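PDB 6GRH: microcin B17-processing protein McbB from Escherichia coli str. K-12 substr. MG1655, which is needed to process the inactive microcin B17 precursor, McbA, into the active antibiotic peptide. Local coordinates for residues R179-Y184 with F194-R199; R155-F160 with F168-Y173; Y173-F178 with S202-S207. One frame throughout, in Å; residues are numbered along the deposited sequence. Where two conformers were deposited one is given.

Contact 1: R179-Y184 with F194-R199; sequences RIDGVY and FCHIER. With ZN (zinc ion), chain F; SO4 (sulfate ion), chain G.
Carboxylate oxygen OD2 of Asp-181, the residue that lies against His-196, is gripped by two donors from elsewhere in the chain, Gln-170 NE2 and His-193 ND1, while OD1 is hydrogen-bonded to the hydroxyl of Tyr-172. Three bonds therefore fix the rotation of the group, and they account for a buried carboxylate having its polar atoms satisfied. Held this way, Asp-181 lies alongside His-196, their tips pointing opposite ways. Its carboxylate plane is turned only 21° from the imidazole plane, so the two flat groups are stacked, and OD1 approaches His-196 CB at 3.3 Å. The methylene completes the overlap: Asp-181 CB sits 3.9 Å from the ring centroid of His-196, almost straight above it, which is a CH-pi contact over the face. A chi1 of -75°, with CG anti to the carbonyl carbon, places the His-196 ring against Asp-181, and the bond from His-196 ND1 to Cys-192 O restrains its rotation. At the outer end of the imidazole, His-196 NE2 lies 3.1 Å from Gly-182 N, which comes in obliquely from the side of the ring on which Asp-181 CB lies. Further along the helix, Arg-199 leaves this contact to meet a sulfate ion, probably from the crystallisation liquor. Arg-199 NH1 reaches sulfate O3 and Arg-199 NH2 reaches sulfate O4, each at 2.7 Å and nearly straight, with the sulfur in the guanidinium plane. One turn earlier, Cys-195 SG binds the zinc ion at 2.3 Å, and Cys-192, Cys-290 and Cys-292 complete its shell. Asp-181 and His-196 thus join the loop just after strand 177-180 to helix 193-204, which starts beside a Cys4 zinc site whose CxxC half is Cys-192 and Cys-195.

Contact 2: R155-F160 with F168-Y173; sequences RIYSKF and FIQSYY
Helix 155-160 and strand 168-173 run antiparallel, with their segment directions 170° apart and their axes approaching to 11.1 Å; Tyr-157 and Phe-168 have the nearest CA atoms. Aromatic side chains span this gap. Tyr-157 sends the CD1-CE1 edge of its ring over one face of Phe-168, and CE1 comes within 3.6 Å of Phe-168 CG. Centroids 4.8 Å apart and planes at 66° identify an edge-to-face pair. The rim of Phe-168 is used as well: Ile-156 CG2 lies near its plane, 3.8 Å from Phe-168 CE2, and the backbone C of Phe-160 meets the same rim, 3.8 Å from Phe-168 CZ. Face and rim of the phenyl are thus both packed by the helix. Beyond the ring, Tyr-157 OH donates to Gln-170 OE1 at 2.7 Å. A bend at the second torsion of Gln-170 brings OE1 to this hydroxyl, and the amide stands nearly perpendicular to the phenol; the hydroxyl meets OE1 from above the carbonyl plane, 68° out of it, and not along a lone pair. The same hydroxyl is hydrogen-bonded to the backbone N of His-193, so two bonds hold this buried oxygen beside the start of helix 193-204, next to the zinc site, where the tyrosine also touches Cys-192. The helix and strand belong to a beta-alpha-beta crossover, strand 139-144, helix 150-160, strand 167-174, whose two strands are parallel neighbours in the mixed sheet.

Contact 3: Y173-F178 with S202-S207; sequences YLKESF and SREEKS. With SO4 (sulfate ion), chain G.
Glu-204 packs against Lys-175 from its first side-chain atom onward: its CB lies 4.2 Å from Lys-175 CE. The glutamate then bends sharply at its second torsion (chi2 -80°), which turns the carboxylate along the lysine, and Glu-204 CD comes within 3.8 Å of Lys-175 CD. The glutamate and lysine side chains lie alongside with their tips pointing opposite ways, so the carboxylate meets mostly aliphatic carbon. At the tip, Glu-204 OE1 is 4.0 Å from Lys-175 NZ, a long salt bridge whose pull is probably modest. Glu-204 OE2 accepts a bond from a water, modelled at a rather short 2.5 Å, and that water donates its other proton to the carbonyl oxygen of Leu-174 at 3.1 Å. Arg-179 NH2 offers the same carboxylate oxygen a weak, long ion pair. Leu-174 O is thus held by three donors, for it also accepts from the backbone N of Ser-177 and, at 2.7 Å, from Ser-177 OG, which lies in the carbonyl plane on a lone pair. Besides this, Ser-177 OG has Arg-179 NE as a partner. Preceding Glu-204, Arg-203 points elsewhere and binds the sulfate, NE to O1 at 3.2 Å and NH2 to O4 at 3.1 Å. Its guanidinium shares O4 with that of Arg-199, so the anion would offset the closeness of the two charges, and its NH1 makes a salt bridge with Glu-282. On the other segment, Lys-175 has the positive phi and negative psi (56° and -112°) of the first corner of a type II' turn. With Leu-174 and Ser-177 paired by backbone bonds both ways, this is a two-residue beta hairpin joining strands 167-174 and 177-180, linked through water to the region where helix 193-204 finishes.

Overall arrangement
All three contacts involve strands 167-174 and 177-180, antiparallel neighbours inside the mixed sheet. Contact 2 comes first along the chain and ends at Tyr-173, where contact 3 begins, and before contact 1 opens; the segments of contact 1 fall between those of contact 3, and both use helix 193-204. Centres of contacts 1 and 2 are about 10 Å apart, those of 1 and 3 about 13 Å, and those of 2 and 3 about 20 Å, with contact 1 in the middle. Together they set helices 150-160 and 193-204 against the sheet, with the zinc site near contacts 1 and 2 and the sulfate near contacts 1 and 3.

Contact 1: R179-Y184 with F194-R199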
loop_
_atom_site.group_PDB
_atom_site.type_symbol
_atom_site.label_atom_id
_atom_site.label_comp_id
_atom_site.label_asym_id
_atom_site.label_seq_id
_atom_site.Cartn_x
_atom_site.Cartn_y
_atom_site.Cartn_z
ATOM N N ARG B 179 17.037 -10.228 2.826
ATOM C CA ARG B 179 15.656 -10.701 2.722
ATOM C C ARG B 179 15.500 -12.064 3.348
ATOM O O ARG B 179 16.281 -12.969 3.065
ATOM C CB ARG B 179 15.264 -10.829 1.250
ATOM C CG ARG B 179 15.365 -9.531 0.484
ATOM C CD ARG B 179 14.251 -8.611 0.884
ATOM N NE ARG B 179 14.344 -7.348 0.151
ATOM C CZ ARG B 179 13.368 -6.448 0.048
ATOM N NH1 ARG B 179 12.169 -6.643 0.596
ATOM N NH2 ARG B 179 13.601 -5.349 -0.652
ATOM N N ILE B 180 14.478 -12.227 4.171
ATOM C CA ILE B 180 14.110 -13.533 4.651
ATOM C C ILE B 180 12.683 -13.736 4.161
ATOM O O ILE B 180 11.770 -13.014 4.561
ATOM C CB ILE B 180 14.165 -13.645 6.186
ATOM C CG1 ILE B 180 15.582 -13.344 6.709
ATOM C CG2 ILE B 180 13.678 -15.028 6.620
ATOM C CD1 ILE B 180 15.627 -13.192 8.208
ATOM N N ASP B 181 12.481 -14.735 3.308
ATOM C CA ASP B 181 11.147 -14.998 2.809
ATOM C C ASP B 181 10.243 -15.500 3.924
ATOM O O ASP B 181 10.697 -16.012 4.955
ATOM C CB ASP B 181 11.168 -16.030 1.664
ATOM C CG ASP B 181 11.836 -15.519 0.416
ATOM O OD1 ASP B 181 12.007 -14.268 0.261
ATOM O OD2 ASP B 181 12.198 -16.398 -0.429
ATOM N N GLY B 182 8.949 -15.333 3.729
ATOM C CA GLY B 182 7.969 -16.022 4.542
ATOM C C GLY B 182 8.162 -17.524 4.451
ATOM O O GLY B 182 8.798 -18.033 3.532
ATOM N N VAL B 183 7.553 -18.237 5.373
ATOM C CA VAL B 183 7.684 -19.669 5.395
ATOM C C VAL B 183 6.877 -20.217 4.237
ATOM O O VAL B 183 5.691 -19.925 4.118
ATOM C CB VAL B 183 7.154 -20.268 6.702
ATOM C CG1 VAL B 183 7.242 -21.793 6.629
ATOM C CG2 VAL B 183 7.945 -19.761 7.892
ATOM N N TYR B 184 7.539 -20.973 3.373
ATOM C CA TYR B 184 6.909 -21.762 2.331
ATOM C C TYR B 184 6.586 -23.187 2.788
ATOM O O TYR B 184 7.476 -24.031 2.902
ATOM C CB TYR B 184 7.814 -21.800 1.088
ATOM C CG TYR B 184 7.274 -22.666 -0.018
ATOM C CD1 TYR B 184 5.903 -22.673 -0.348
ATOM C CD2 TYR B 184 8.121 -23.485 -0.747
ATOM C CE1 TYR B 184 5.404 -23.499 -1.355
ATOM C CE2 TYR B 184 7.645 -24.309 -1.755
ATOM C CZ TYR B 184 6.301 -24.316 -2.062
ATOM O OH TYR B 184 5.885 -25.154 -3.047
ATOM N N PHE B 194 9.701 -17.744 -5.140
ATOM C CA PHE B 194 9.512 -17.034 -6.416
ATOM C C PHE B 194 8.375 -16.008 -6.290
ATOM O O PHE B 194 8.460 -14.905 -6.834
ATOM C CB PHE B 194 9.388 -18.034 -7.573
ATOM C CG PHE B 194 10.643 -18.820 -7.778
ATOM C CD1 PHE B 194 11.782 -18.195 -8.285
ATOM C CD2 PHE B 194 10.738 -20.135 -7.346
ATOM C CE1 PHE B 194 12.976 -18.879 -8.392
ATOM C CE2 PHE B 194 11.926 -20.845 -7.482
ATOM C CZ PHE B 194 13.048 -20.217 -7.995
ATOM N N CYS B 195 7.364 -16.330 -5.479
ATOM C CA CYS B 195 6.351 -15.359 -5.117
ATOM C C CYS B 195 6.948 -14.115 -4.446
ATOM O O CYS B 195 6.499 -12.989 -4.716
ATOM C CB CYS B 195 5.263 -15.985 -4.238
ATOM S SG CYS B 195 4.243 -17.204 -5.080
ATOM N N HIS B 196 7.954 -14.322 -3.595
ATOM C CA HIS B 196 8.624 -13.250 -2.866
ATOM C C HIS B 196 9.516 -12.407 -3.760
ATOM O O HIS B 196 9.387 -11.138 -3.795
ATOM C CB HIS B 196 9.419 -13.801 -1.670
ATOM C CG HIS B 196 8.548 -14.191 -0.529
ATOM N ND1 HIS B 196 7.862 -15.383 -0.489
ATOM C CD2 HIS B 196 8.177 -13.502 0.580
ATOM C CE1 HIS B 196 7.146 -15.436 0.619
ATOM N NE2 HIS B 196 7.312 -14.303 1.280
ATOM N N ILE B 197 10.401 -13.072 -4.491
ATOM C CA ILE B 197 11.423 -12.365 -5.258
ATOM C C ILE B 197 10.783 -11.508 -6.370
ATOM O O ILE B 197 11.243 -10.410 -6.642
ATOM C CB ILE B 197 12.485 -13.341 -5.794
ATOM C CG1 ILE B 197 13.782 -12.600 -6.117
ATOM C CG2 ILE B 197 11.978 -14.093 -7.004
ATOM C CD1 ILE B 197 14.978 -13.511 -6.076
ATOM N N GLU B 198 9.678 -11.980 -6.942
ATOM C CA GLU B 198 8.904 -11.194 -7.916
ATOM C C GLU B 198 8.226 -9.969 -7.290
ATOM O O GLU B 198 8.155 -8.910 -7.912
ATOM C CB GLU B 198 7.878 -12.081 -8.628
ATOM C CG GLU B 198 8.562 -13.117 -9.533
ATOM C CD GLU B 198 9.348 -12.508 -10.692
ATOM O OE1 GLU B 198 8.953 -11.407 -11.147
ATOM O OE2 GLU B 198 10.332 -13.149 -11.157
ATOM N N ARG B 199 7.718 -10.110 -6.078
ATOM C CA ARG B 199 7.199 -8.955 -5.333
ATOM C C ARG B 199 8.300 -7.890 -5.132
ATOM O O ARG B 199 8.047 -6.699 -5.392
ATOM C CB ARG B 199 6.590 -9.385 -4.001
ATOM C CG ARG B 199 5.928 -8.275 -3.192
ATOM C CD ARG B 199 4.591 -7.893 -3.772
ATOM N NE ARG B 199 3.944 -6.820 -3.023
ATOM C CZ ARG B 199 4.108 -5.506 -3.228
ATOM N NH1 ARG B 199 4.943 -5.013 -4.155
ATOM N NH2 ARG B 199 3.426 -4.663 -2.465
HETATM ZN ZN ZN F . 5.238 -19.232 -5.689
HETATM S S SO4 G . 4.548 -1.408 -3.849
HETATM O O1 SO4 G . 5.555 -0.459 -3.321
HETATM O O2 SO4 G . 3.577 -0.722 -4.731
HETATM O O3 SO4 G . 5.255 -2.426 -4.658
HETATM O O4 SO4 G . 3.834 -1.998 -2.703
#

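Contact 2: R155-F160 with F168-Y173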
loop_
_atom_site.group_PDB
_atom_site.type_symbol
_atom_site.label_atom_id
_atom_site.label_comp_id
_atom_site.label_asym_id
_atom_site.label_seq_id
_atom_site.Cartn_x
_atom_site.Cartn_y
_atom_site.Cartn_z
ATOM N N ARG B 155 16.392 -26.380 -7.533
ATOM C CA ARG B 155 16.931 -27.699 -7.174
ATOM C C ARG B 155 16.438 -28.175 -5.787
ATOM O O ARG B 155 16.032 -29.327 -5.627
ATOM C CB ARG B 155 18.458 -27.654 -7.185
ATOM C CG ARG B 155 19.149 -28.947 -6.755
ATOM C CD ARG B 155 20.588 -28.683 -6.360
ATOM N NE ARG B 155 21.233 -29.835 -5.712
ATOM C CZ ARG B 155 22.345 -29.770 -4.977
ATOM N NH1 ARG B 155 22.966 -28.606 -4.770
ATOM N NH2 ARG B 155 22.844 -30.879 -4.428
ATOM N N ILE B 156 16.498 -27.289 -4.793
ATOM C CA ILE B 156 16.077 -27.624 -3.429
ATOM C C ILE B 156 14.564 -27.925 -3.369
ATOM O O ILE B 156 14.115 -28.904 -2.723
ATOM C CB ILE B 156 16.497 -26.513 -2.417
ATOM C CG1 ILE B 156 18.026 -26.369 -2.334
ATOM C CG2 ILE B 156 15.941 -26.795 -1.031
ATOM C CD1 ILE B 156 18.771 -27.652 -1.982
ATOM N N TYR B 157 13.766 -27.098 -4.039
ATOM C CA TYR B 157 12.332 -27.373 -4.137
ATOM C C TYR B 157 12.060 -28.707 -4.841
ATOM O O TYR B 157 11.224 -29.488 -4.382
ATOM C CB TYR B 157 11.591 -26.235 -4.836
ATOM C CG TYR B 157 11.347 -24.965 -4.010
ATOM C CD1 TYR B 157 11.749 -24.829 -2.661
ATOM C CD2 TYR B 157 10.686 -23.886 -4.596
ATOM C CE1 TYR B 157 11.496 -23.653 -1.944
ATOM C CE2 TYR B 157 10.445 -22.721 -3.892
ATOM C CZ TYR B 157 10.835 -22.603 -2.568
ATOM O OH TYR B 157 10.544 -21.446 -1.891
ATOM N N SER B 158 12.760 -28.952 -5.950
ATOM C CA SER B 158 12.575 -30.147 -6.741
ATOM C C SER B 158 12.854 -31.406 -5.916
ATOM O O SER B 158 12.101 -32.349 -5.964
ATOM C CB SER B 158 13.478 -30.081 -7.964
ATOM O OG SER B 158 13.315 -31.208 -8.745
ATOM N N LYS B 159 13.914 -31.371 -5.122
ATOM C CA LYS B 159 14.258 -32.485 -4.236
ATOM C C LYS B 159 13.311 -32.677 -3.042
ATOM O O LYS B 159 12.959 -33.807 -2.715
ATOM C CB LYS B 159 15.681 -32.308 -3.726
ATOM C CG LYS B 159 16.720 -32.466 -4.819
ATOM C CD LYS B 159 18.117 -32.019 -4.397
ATOM C CE LYS B 159 18.611 -32.721 -3.143
ATOM N NZ LYS B 159 18.472 -34.204 -3.211
ATOM N N PHE B 160 12.883 -31.592 -2.398
ATOM C CA PHE B 160 12.240 -31.713 -1.071
ATOM C C PHE B 160 10.765 -31.336 -0.915
ATOM O O PHE B 160 10.186 -31.676 0.122
ATOM C CB PHE B 160 13.086 -30.977 -0.033
ATOM C CG PHE B 160 14.496 -31.468 0.038
ATOM C CD1 PHE B 160 14.765 -32.824 0.265
ATOM C CD2 PHE B 160 15.563 -30.600 -0.123
ATOM C CE1 PHE B 160 16.074 -33.291 0.306
ATOM C CE2 PHE B 160 16.871 -31.056 -0.065
ATOM C CZ PHE B 160 17.128 -32.402 0.151
ATOM N N PHE B 168 10.020 -24.510 3.946
ATOM C CA PHE B 168 11.243 -23.851 3.533
ATOM C C PHE B 168 11.226 -22.403 3.962
ATOM O O PHE B 168 10.150 -21.751 3.949
ATOM C CB PHE B 168 11.398 -23.842 2.007
ATOM C CG PHE B 168 11.304 -25.190 1.358
ATOM C CD1 PHE B 168 10.062 -25.776 1.110
ATOM C CD2 PHE B 168 12.436 -25.852 0.975
ATOM C CE1 PHE B 168 9.960 -27.004 0.483
ATOM C CE2 PHE B 168 12.357 -27.080 0.343
ATOM C CZ PHE B 168 11.113 -27.653 0.088
ATOM N N ILE B 169 12.424 -21.895 4.266
ATOM C CA ILE B 169 12.673 -20.462 4.388
ATOM C C ILE B 169 13.884 -20.224 3.534
ATOM O O ILE B 169 14.757 -21.079 3.476
ATOM C CB ILE B 169 12.957 -20.053 5.843
ATOM C CG1 ILE B 169 11.658 -20.163 6.625
ATOM C CG2 ILE B 169 13.502 -18.622 5.929
ATOM C CD1 ILE B 169 11.828 -20.157 8.115
ATOM N N GLN B 170 13.891 -19.109 2.819
ATOM C CA GLN B 170 15.002 -18.728 1.975
ATOM C C GLN B 170 15.487 -17.376 2.389
ATOM O O GLN B 170 14.667 -16.468 2.606
ATOM C CB GLN B 170 14.606 -18.654 0.499
ATOM C CG GLN B 170 13.982 -19.898 -0.097
ATOM C CD GLN B 170 12.514 -20.126 0.246
ATOM O OE1 GLN B 170 12.085 -21.270 0.338
ATOM N NE2 GLN B 170 11.739 -19.075 0.362
ATOM N N SER B 171 16.803 -17.214 2.433
ATOM C CA SER B 171 17.400 -15.918 2.734
ATOM C C SER B 171 18.538 -15.597 1.769
ATOM O O SER B 171 19.224 -16.469 1.275
ATOM C CB SER B 171 17.828 -15.835 4.209
ATOM O OG SER B 171 18.865 -16.735 4.511
ATOM N N TYR B 172 18.674 -14.321 1.446
ATOM C CA TYR B 172 19.498 -13.865 0.324
ATOM C C TYR B 172 19.550 -12.326 0.390
ATOM O O TYR B 172 18.843 -11.707 1.200
ATOM C CB TYR B 172 18.913 -14.365 -1.035
ATOM C CG TYR B 172 17.474 -13.996 -1.222
ATOM C CD1 TYR B 172 16.463 -14.768 -0.675
ATOM C CD2 TYR B 172 17.121 -12.818 -1.868
ATOM C CE1 TYR B 172 15.139 -14.416 -0.805
ATOM C CE2 TYR B 172 15.801 -12.448 -1.997
ATOM C CZ TYR B 172 14.818 -13.240 -1.470
ATOM O OH TYR B 172 13.521 -12.863 -1.567
ATOM N N TYR B 173 20.386 -11.738 -0.455
ATOM C CA TYR B 173 20.640 -10.323 -0.455
ATOM C C TYR B 173 20.156 -9.719 -1.756
ATOM O O TYR B 173 20.283 -10.309 -2.804
ATOM C CB TYR B 173 22.117 -10.044 -0.220
ATOM C CG TYR B 173 22.595 -10.601 1.102
ATOM C CD1 TYR B 173 22.574 -9.823 2.259
ATOM C CD2 TYR B 173 23.035 -11.932 1.206
ATOM C CE1 TYR B 173 23.003 -10.340 3.484
ATOM C CE2 TYR B 173 23.463 -12.463 2.420
ATOM C CZ TYR B 173 23.439 -11.658 3.568
ATOM O OH TYR B 173 23.848 -12.192 4.768
#

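Contact 3: Y173-F178 with S202-S207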
loop_
_atom_site.group_PDB
_atom_site.type_symbol
_atom_site.label_atom_id
_atom_site.label_comp_id
_atom_site.label_asym_id
_atom_site.label_seq_id
_atom_site.Cartn_x
_atom_site.Cartn_y
_atom_site.Cartn_z
ATOM N N TYR B 173 20.386 -11.738 -0.455
ATOM C CA TYR B 173 20.640 -10.323 -0.455
ATOM C C TYR B 173 20.156 -9.719 -1.756
ATOM O O TYR B 173 20.283 -10.309 -2.804
ATOM C CB TYR B 173 22.117 -10.044 -0.220
ATOM C CG TYR B 173 22.595 -10.601 1.102
ATOM C CD1 TYR B 173 22.574 -9.823 2.259
ATOM C CD2 TYR B 173 23.035 -11.932 1.206
ATOM C CE1 TYR B 173 23.003 -10.340 3.484
ATOM C CE2 TYR B 173 23.463 -12.463 2.420
ATOM C CZ TYR B 173 23.439 -11.658 3.568
ATOM O OH TYR B 173 23.848 -12.192 4.768
ATOM N N LEU B 174 19.568 -8.536 -1.665
ATOM C CA LEU B 174 19.075 -7.833 -2.831
ATOM C C LEU B 174 19.341 -6.374 -2.587
ATOM O O LEU B 174 18.842 -5.827 -1.598
ATOM C CB LEU B 174 17.577 -8.063 -3.041
ATOM C CG LEU B 174 16.884 -7.237 -4.143
ATOM C CD1 LEU B 174 17.517 -7.497 -5.486
ATOM C CD2 LEU B 174 15.400 -7.567 -4.134
ATOM N N LYS B 175 20.169 -5.800 -3.457
ATOM C CA LYS B 175 20.614 -4.411 -3.388
ATOM C C LYS B 175 21.267 -4.120 -2.033
ATOM O O LYS B 175 22.304 -4.706 -1.740
ATOM C CB LYS B 175 19.446 -3.482 -3.755
ATOM C CG LYS B 175 19.033 -3.686 -5.209
ATOM C CD LYS B 175 18.056 -2.609 -5.656
ATOM C CE LYS B 175 17.754 -2.704 -7.143
ATOM N NZ LYS B 175 17.424 -1.352 -7.675
ATOM N N GLU B 176 20.657 -3.294 -1.182
ATOM C CA GLU B 176 21.219 -3.027 0.150
ATOM C C GLU B 176 20.430 -3.733 1.251
ATOM O O GLU B 176 20.515 -3.332 2.417
ATOM C CB GLU B 176 21.253 -1.517 0.395
ATOM C CG GLU B 176 22.144 -0.783 -0.583
ATOM C CD GLU B 176 22.083 0.730 -0.449
ATOM O OE1 GLU B 176 20.983 1.287 -0.206
ATOM O OE2 GLU B 176 23.152 1.363 -0.608
ATOM N N SER B 177 19.646 -4.759 0.900
ATOM C CA SER B 177 18.837 -5.464 1.871
ATOM C C SER B 177 19.212 -6.920 2.052
ATOM O O SER B 177 19.740 -7.578 1.132
ATOM C CB SER B 177 17.362 -5.398 1.505
ATOM O OG SER B 177 17.096 -6.201 0.363
ATOM N N PHE B 178 18.906 -7.401 3.244
ATOM C CA PHE B 178 18.882 -8.827 3.558
ATOM C C PHE B 178 17.400 -9.219 3.598
ATOM O O PHE B 178 16.594 -8.610 4.295
ATOM C CB PHE B 178 19.596 -9.079 4.872
ATOM C CG PHE B 178 19.602 -10.524 5.303
ATOM C CD1 PHE B 178 20.012 -11.517 4.438
ATOM C CD2 PHE B 178 19.162 -10.876 6.567
ATOM C CE1 PHE B 178 20.002 -12.845 4.828
ATOM C CE2 PHE B 178 19.154 -12.200 6.972
ATOM C CZ PHE B 178 19.572 -13.194 6.098
ATOM N N SER B 202 9.499 -6.254 -8.623
ATOM C CA SER B 202 8.454 -5.313 -9.019
ATOM C C SER B 202 8.539 -3.991 -8.262
ATOM O O SER B 202 8.545 -2.930 -8.879
ATOM C CB SER B 202 7.061 -5.934 -8.811
ATOM O OG SER B 202 6.621 -5.860 -7.451
ATOM N N ARG B 203 8.601 -4.063 -6.934
ATOM C CA ARG B 203 8.740 -2.860 -6.083
ATOM C C ARG B 203 9.994 -2.047 -6.425
ATOM O O ARG B 203 9.955 -0.815 -6.347
ATOM C CB ARG B 203 8.717 -3.204 -4.588
ATOM C CG ARG B 203 9.104 -2.048 -3.649
ATOM C CD ARG B 203 8.913 -2.408 -2.178
ATOM N NE ARG B 203 7.490 -2.612 -1.878
ATOM C CZ ARG B 203 7.006 -3.349 -0.878
ATOM N NH1 ARG B 203 7.814 -3.992 -0.034
ATOM N NH2 ARG B 203 5.685 -3.461 -0.727
ATOM N N GLU B 204 11.090 -2.707 -6.808
ATOM C CA GLU B 204 12.339 -1.981 -7.166
ATOM C C GLU B 204 12.330 -1.290 -8.535
ATOM O O GLU B 204 13.204 -0.453 -8.817
ATOM C CB GLU B 204 13.561 -2.899 -7.088
ATOM C CG GLU B 204 13.768 -3.537 -5.722
ATOM C CD GLU B 204 14.419 -2.652 -4.676
ATOM O OE1 GLU B 204 14.571 -1.429 -4.879
ATOM O OE2 GLU B 204 14.792 -3.217 -3.633
ATOM N N GLU B 205 11.382 -1.641 -9.399
ATOM C CA GLU B 205 11.290 -1.005 -10.715
ATOM C C GLU B 205 10.740 0.409 -10.517
ATOM O O GLU B 205 9.850 0.610 -9.692
ATOM C CB GLU B 205 10.389 -1.815 -11.655
ATOM N N LYS B 206 11.275 1.381 -11.254
ATOM C CA LYS B 206 10.874 2.791 -11.119
ATOM C C LYS B 206 9.692 3.114 -12.051
ATOM O O LYS B 206 9.753 4.032 -12.867
ATOM C CB LYS B 206 12.068 3.706 -11.415
ATOM N N SER B 207 8.609 2.355 -11.892
ATOM C CA SER B 207 7.414 2.437 -12.732
ATOM C C SER B 207 6.256 3.174 -12.056
ATOM O O SER B 207 5.249 3.432 -12.717
ATOM C CB SER B 207 6.930 1.031 -13.054
ATOM O OG SER B 207 6.567 0.365 -11.848
HETATM S S SO4 G . 4.548 -1.408 -3.849
HETATM O O1 SO4 G . 5.555 -0.459 -3.321
HETATM O O2 SO4 G . 3.577 -0.722 -4.731
HETATM O O3 SO4 G . 5.255 -2.426 -4.658
HETATM O O4 SO4 G . 3.834 -1.998 -2.703
HETATM O O HOH W 1 16.017 -4.585 -1.929
#